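Local coordinates for protein HPV18 E7 (Human papillomavirus type 18, PDB 6IWD) that probably drives quiescent host cells into S phase for viral genome replication, and is represented here by its zinc-binding C-terminal domain, at residues Leu12-Cys16 against Lys17-Arg21; Gln37-Phe40 against Leu41-Leu44. All coordinates share one frame; numbering follows the deposited sequence.

Interaction 1. Residues Leu12-Cys16 against Lys17-Arg21. With ZN (zinc ion), chain F; PO4 (phosphate ion), chain E.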
loop_
_atom_site.group_PDB
_atom_site.type_symbol
_atom_site.label_atom_id
_atom_site.label_comp_id
_atom_site.label_asym_id
_atom_site.label_seq_id
_atom_site.Cartn_x
_atom_site.Cartn_y
_atom_site.Cartn_z
ATOM N N LEU B 12 11.140 0.391 12.704
ATOM C CA LEU B 12 11.362 1.462 13.669
ATOM C C LEU B 12 10.823 2.770 13.112
ATOM O O LEU B 12 11.108 3.129 11.968
ATOM C CB LEU B 12 12.847 1.614 14.001
ATOM C CG LEU B 12 13.434 0.480 14.841
ATOM C CD1 LEU B 12 14.919 0.308 14.545
ATOM C CD2 LEU B 12 13.199 0.784 16.316
ATOM N N CYS B 13 10.024 3.466 13.908
ATOM C CA CYS B 13 9.491 4.753 13.493
ATOM C C CYS B 13 9.360 5.628 14.731
ATOM O O CYS B 13 9.651 5.198 15.851
ATOM C CB CYS B 13 8.155 4.588 12.755
ATOM S SG CYS B 13 6.828 3.721 13.688
ATOM N N MET B 14 8.921 6.863 14.518
ATOM C CA MET B 14 8.752 7.842 15.580
ATOM C C MET B 14 7.267 8.135 15.771
ATOM O O MET B 14 6.519 8.245 14.796
ATOM C CB MET B 14 9.511 9.132 15.243
ATOM C CG MET B 14 9.612 10.143 16.382
ATOM S SD MET B 14 10.239 11.780 15.872
ATOM C CE MET B 14 8.949 12.267 14.715
ATOM N N CYS B 15 6.839 8.244 17.028
ATOM C CA CYS B 15 5.484 8.706 17.295
ATOM C C CYS B 15 5.288 10.102 16.717
ATOM O O CYS B 15 6.148 10.976 16.851
ATOM C CB CYS B 15 5.200 8.717 18.796
ATOM S SG CYS B 15 3.584 9.434 19.194
ATOM N N CYS B 16 4.150 10.310 16.061
ATOM C CA CYS B 16 3.897 11.607 15.451
ATOM C C CYS B 16 3.462 12.660 16.459
ATOM O O CYS B 16 3.204 13.800 16.061
ATOM C CB CYS B 16 2.853 11.482 14.340
ATOM S SG CYS B 16 1.245 10.847 14.856
ATOM N N LYS B 17 3.387 12.316 17.744
ATOM C CA LYS B 17 2.984 13.271 18.767
ATOM C C LYS B 17 4.075 13.611 19.770
ATOM O O LYS B 17 4.041 14.704 20.338
ATOM C CB LYS B 17 1.764 12.750 19.540
ATOM C CG LYS B 17 0.523 12.569 18.687
ATOM C CD LYS B 17 0.147 13.868 17.989
ATOM C CE LYS B 17 -0.330 13.598 16.573
ATOM N NZ LYS B 17 0.158 14.621 15.594
ATOM N N CYS B 18 5.048 12.723 20.001
ATOM C CA CYS B 18 5.922 12.900 21.155
ATOM C C CYS B 18 7.374 12.483 20.949
ATOM O O CYS B 18 8.118 12.423 21.938
ATOM C CB CYS B 18 5.376 12.121 22.347
ATOM S SG CYS B 18 5.866 10.389 22.324
ATOM N N GLU B 19 7.804 12.167 19.729
ATOM C CA GLU B 19 9.201 11.876 19.412
ATOM C C GLU B 19 9.685 10.532 19.961
ATOM O O GLU B 19 10.832 10.147 19.688
ATOM C CB GLU B 19 10.145 12.983 19.913
ATOM C CG GLU B 19 11.237 13.430 18.956
ATOM C CD GLU B 19 11.854 14.760 19.380
ATOM O OE1 GLU B 19 13.099 14.862 19.452
ATOM O OE2 GLU B 19 11.087 15.705 19.651
ATOM N N ALA B 20 8.872 9.805 20.724
ATOM C CA ALA B 20 9.299 8.494 21.198
ATOM C C ALA B 20 9.401 7.517 20.033
ATOM O O ALA B 20 8.649 7.601 19.058
ATOM C CB ALA B 20 8.333 7.946 22.246
ATOM N N ARG B 21 10.351 6.590 20.138
ATOM C CA ARG B 21 10.541 5.574 19.112
ATOM C C ARG B 21 9.532 4.444 19.278
ATOM O O ARG B 21 9.244 4.002 20.394
ATOM C CB ARG B 21 11.964 5.012 19.167
ATOM C CG ARG B 21 13.041 6.027 18.850
ATOM C CD ARG B 21 14.355 5.615 19.473
ATOM N NE ARG B 21 14.852 4.367 18.905
ATOM C CZ ARG B 21 15.853 4.294 18.033
ATOM N NH1 ARG B 21 16.461 5.404 17.632
ATOM N NH2 ARG B 21 16.248 3.114 17.564
HETATM ZN ZN ZN F . 3.846 9.587 21.718
HETATM P P PO4 E . 18.859 5.938 15.633
HETATM O O1 PO4 E . 18.219 6.905 16.611
HETATM O O2 PO4 E . 20.370 5.990 15.706
HETATM O O3 PO4 E . 18.402 4.539 15.979
HETATM O O4 PO4 E . 18.420 6.288 14.224
#
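Met-14 and Glu-19 lie alongside each other and point the same way, with SD of Met-14 3.6 Å from CG of Glu-19. With chi1 at -170°, the Met-14 side chain leaves beside its own carbonyl carbon and runs its flexible thioether along the glutamate's aliphatic part. The carboxylate has another task: its OE1 accepts a hydrogen bond from the backbone of a chain of another protein. Beyond this pair, a local turn gathers two zinc ligands, Cys-15 SG at 2.5 Å and Cys-18 SG at 2.3 Å. Cysteine suits both places, because each sulfur also accepts a backbone N-H: Lys-17 N reaches Cys-15 SG at 3.2 Å, and Ala-20 N reaches Cys-18 SG. These N-H...S bonds are characteristic of a zinc knuckle and would offset some thiolate charge. A nearly straight bond from Cys-15 N to Ala-20 O (2.8 Å) closes the turn, inside which the backbone of Glu-19 takes a positive phi (72°). The bent chain of Lys-17 brings NZ above the carbonyl plane of Cys-16, 3.2 Å from its O; NZ also forms a salt bridge to Glu-27 of the second subunit. Farther along, Leu-12 CD2 approaches the Arg-21 guanidinium obliquely, 4.0 Å from NH2. Phosphate, probably from the crystallisation liquor, sits at the guanidinium edge, its O3 bonded by both NH1 and NH2 of Arg-21. The turn joins antiparallel strands 7-14 and 21-28 beyond the non-hydrogen-bonded pair Met-14 and Arg-21; Cys-48, just before helix 49-52, and Cys-51 within it complete the zinc site.

Interaction 2. Residues Gln37-Phe40 against Leu41-Leu44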
loop_
_atom_site.group_PDB
_atom_site.type_symbol
_atom_site.label_atom_id
_atom_site.label_comp_id
_atom_site.label_asym_id
_atom_site.label_seq_id
_atom_site.Cartn_x
_atom_site.Cartn_y
_atom_site.Cartn_z
ATOM N N GLN B 37 6.362 0.101 4.018
ATOM C CA GLN B 37 7.410 1.126 4.048
ATOM C C GLN B 37 6.985 2.374 3.270
ATOM O O GLN B 37 7.122 3.501 3.756
ATOM C CB GLN B 37 8.716 0.540 3.486
ATOM C CG GLN B 37 9.359 -0.517 4.381
ATOM C CD GLN B 37 10.504 -1.264 3.699
ATOM O OE1 GLN B 37 10.552 -1.379 2.469
ATOM N NE2 GLN B 37 11.432 -1.781 4.505
ATOM N N GLN B 38 6.426 2.184 2.069
ATOM C CA GLN B 38 6.013 3.325 1.252
ATOM C C GLN B 38 4.950 4.176 1.952
ATOM O O GLN B 38 4.935 5.405 1.790
ATOM C CB GLN B 38 5.514 2.824 -0.113
ATOM C CG GLN B 38 5.086 3.929 -1.086
ATOM C CD GLN B 38 6.213 4.914 -1.391
ATOM O OE1 GLN B 38 7.308 4.515 -1.759
ATOM N NE2 GLN B 38 5.942 6.203 -1.230
ATOM N N LEU B 39 4.081 3.555 2.761
ATOM C CA LEU B 39 3.054 4.334 3.460
ATOM C C LEU B 39 3.673 5.334 4.431
ATOM O O LEU B 39 3.149 6.440 4.601
ATOM C CB LEU B 39 2.080 3.400 4.188
ATOM C CG LEU B 39 1.241 2.513 3.266
ATOM C CD1 LEU B 39 0.173 1.709 4.040
ATOM C CD2 LEU B 39 0.595 3.356 2.180
ATOM N N PHE B 40 4.792 4.966 5.079
ATOM C CA PHE B 40 5.488 5.914 5.950
ATOM C C PHE B 40 6.039 7.092 5.167
ATOM O O PHE B 40 6.248 8.173 5.731
ATOM C CB PHE B 40 6.643 5.228 6.695
ATOM C CG PHE B 40 6.205 4.333 7.822
ATOM C CD1 PHE B 40 5.907 2.997 7.588
ATOM C CD2 PHE B 40 6.112 4.819 9.117
ATOM C CE1 PHE B 40 5.507 2.164 8.629
ATOM C CE2 PHE B 40 5.714 3.991 10.159
ATOM C CZ PHE B 40 5.412 2.672 9.915
ATOM N N LEU B 41 6.331 6.893 3.886
ATOM C CA LEU B 41 6.847 7.966 3.051
ATOM C C LEU B 41 5.735 8.779 2.413
ATOM O O LEU B 41 6.014 9.794 1.767
ATOM C CB LEU B 41 7.758 7.384 1.973
ATOM C CG LEU B 41 9.010 6.730 2.564
ATOM C CD1 LEU B 41 9.676 5.867 1.505
ATOM C CD2 LEU B 41 9.953 7.833 3.086
ATOM N N ASN B 42 4.487 8.336 2.559
ATOM C CA ASN B 42 3.331 9.145 2.205
ATOM C C ASN B 42 2.881 9.930 3.432
ATOM O O ASN B 42 3.551 10.898 3.832
ATOM C CB ASN B 42 2.211 8.249 1.657
ATOM C CG ASN B 42 2.635 7.474 0.421
ATOM O OD1 ASN B 42 3.651 7.778 -0.197
ATOM N ND2 ASN B 42 1.840 6.481 0.044
ATOM N N THR B 43 1.759 9.531 4.051
ATOM C CA THR B 43 1.242 10.234 5.220
ATOM C C THR B 43 1.078 9.375 6.468
ATOM O O THR B 43 0.720 9.920 7.519
ATOM C CB THR B 43 -0.121 10.891 4.915
ATOM O OG1 THR B 43 -1.143 9.884 4.822
ATOM C CG2 THR B 43 -0.072 11.677 3.608
ATOM N N LEU B 44 1.309 8.069 6.396
ATOM C CA LEU B 44 0.986 7.188 7.518
ATOM C C LEU B 44 1.989 7.382 8.650
ATOM O O LEU B 44 3.199 7.266 8.443
ATOM C CB LEU B 44 0.972 5.732 7.065
ATOM C CG LEU B 44 0.657 4.661 8.120
ATOM C CD1 LEU B 44 -0.814 4.747 8.487
ATOM C CD2 LEU B 44 1.000 3.239 7.638
HETATM O O HOH W 1 5.311 8.768 8.212
HETATM O O HOH W 2 6.031 10.940 5.120
#
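This is a local contact at the C-terminal end of helix 30-41, where Leu-44 folds back on Leu-39 as the chain leaves for strand 45-46. The carbonyl O of Leu-39 is gripped twice, by Leu-44 N at 3.0 Å and Asn-42 N at 3.1 Å, which arrive from opposite faces of its plane. Beside these bonds CD2 of Leu-44 packs on CB of Leu-39 (3.6 Å), two branched apolar chains suited to a buried corner. A chi1 of 180° turns the Leu-44 side chain so that CD2 comes against Leu-39, while CB sits by the Leu-39 carbonyl. Such a turn-back ends the first helix of the E7 zinc-binding domain, and residues 37-41 belong to its predicted nuclear export signal. On another side of the helix end, Gln-38 crosses Asn-42 at about a right angle: NE2 gives a hydrogen bond to OD1 of Asn-42 (3.0 Å) while the amide planes stand 43° apart. Each amide has its other end engaged too, OE1 of Gln-38 with a polar side chain of another protein, ND2 of Asn-42 with Asp-32 of the second subunit. Two waters satisfy Phe-40 O, one bridging to Leu-44 O and one to Asn-42 O.

In the fold
Interaction 1 comes first along the chain, turning strand 7-14 into strand 21-28; interaction 2 follows where helix 30-41 gives way to strand 45-46. Their centres are about 14 Å apart, yet they meet directly, CB of Cys-13 lying 3.6 Å from CE2 of Phe-40. Through that packing the helix end rests on strand 7-14 of the two-stranded antiparallel sheet. From 41-44 the chain runs on to Cys-48 and Cys-51, which return it to the zinc held by Cys-15 and Cys-18 of interaction 1, so the metal ties the turn to the C-terminal part of the domain, while apolar packing ties helix 30-41 to the sheet. Both contacts also touch the second subunit and a chain of another protein.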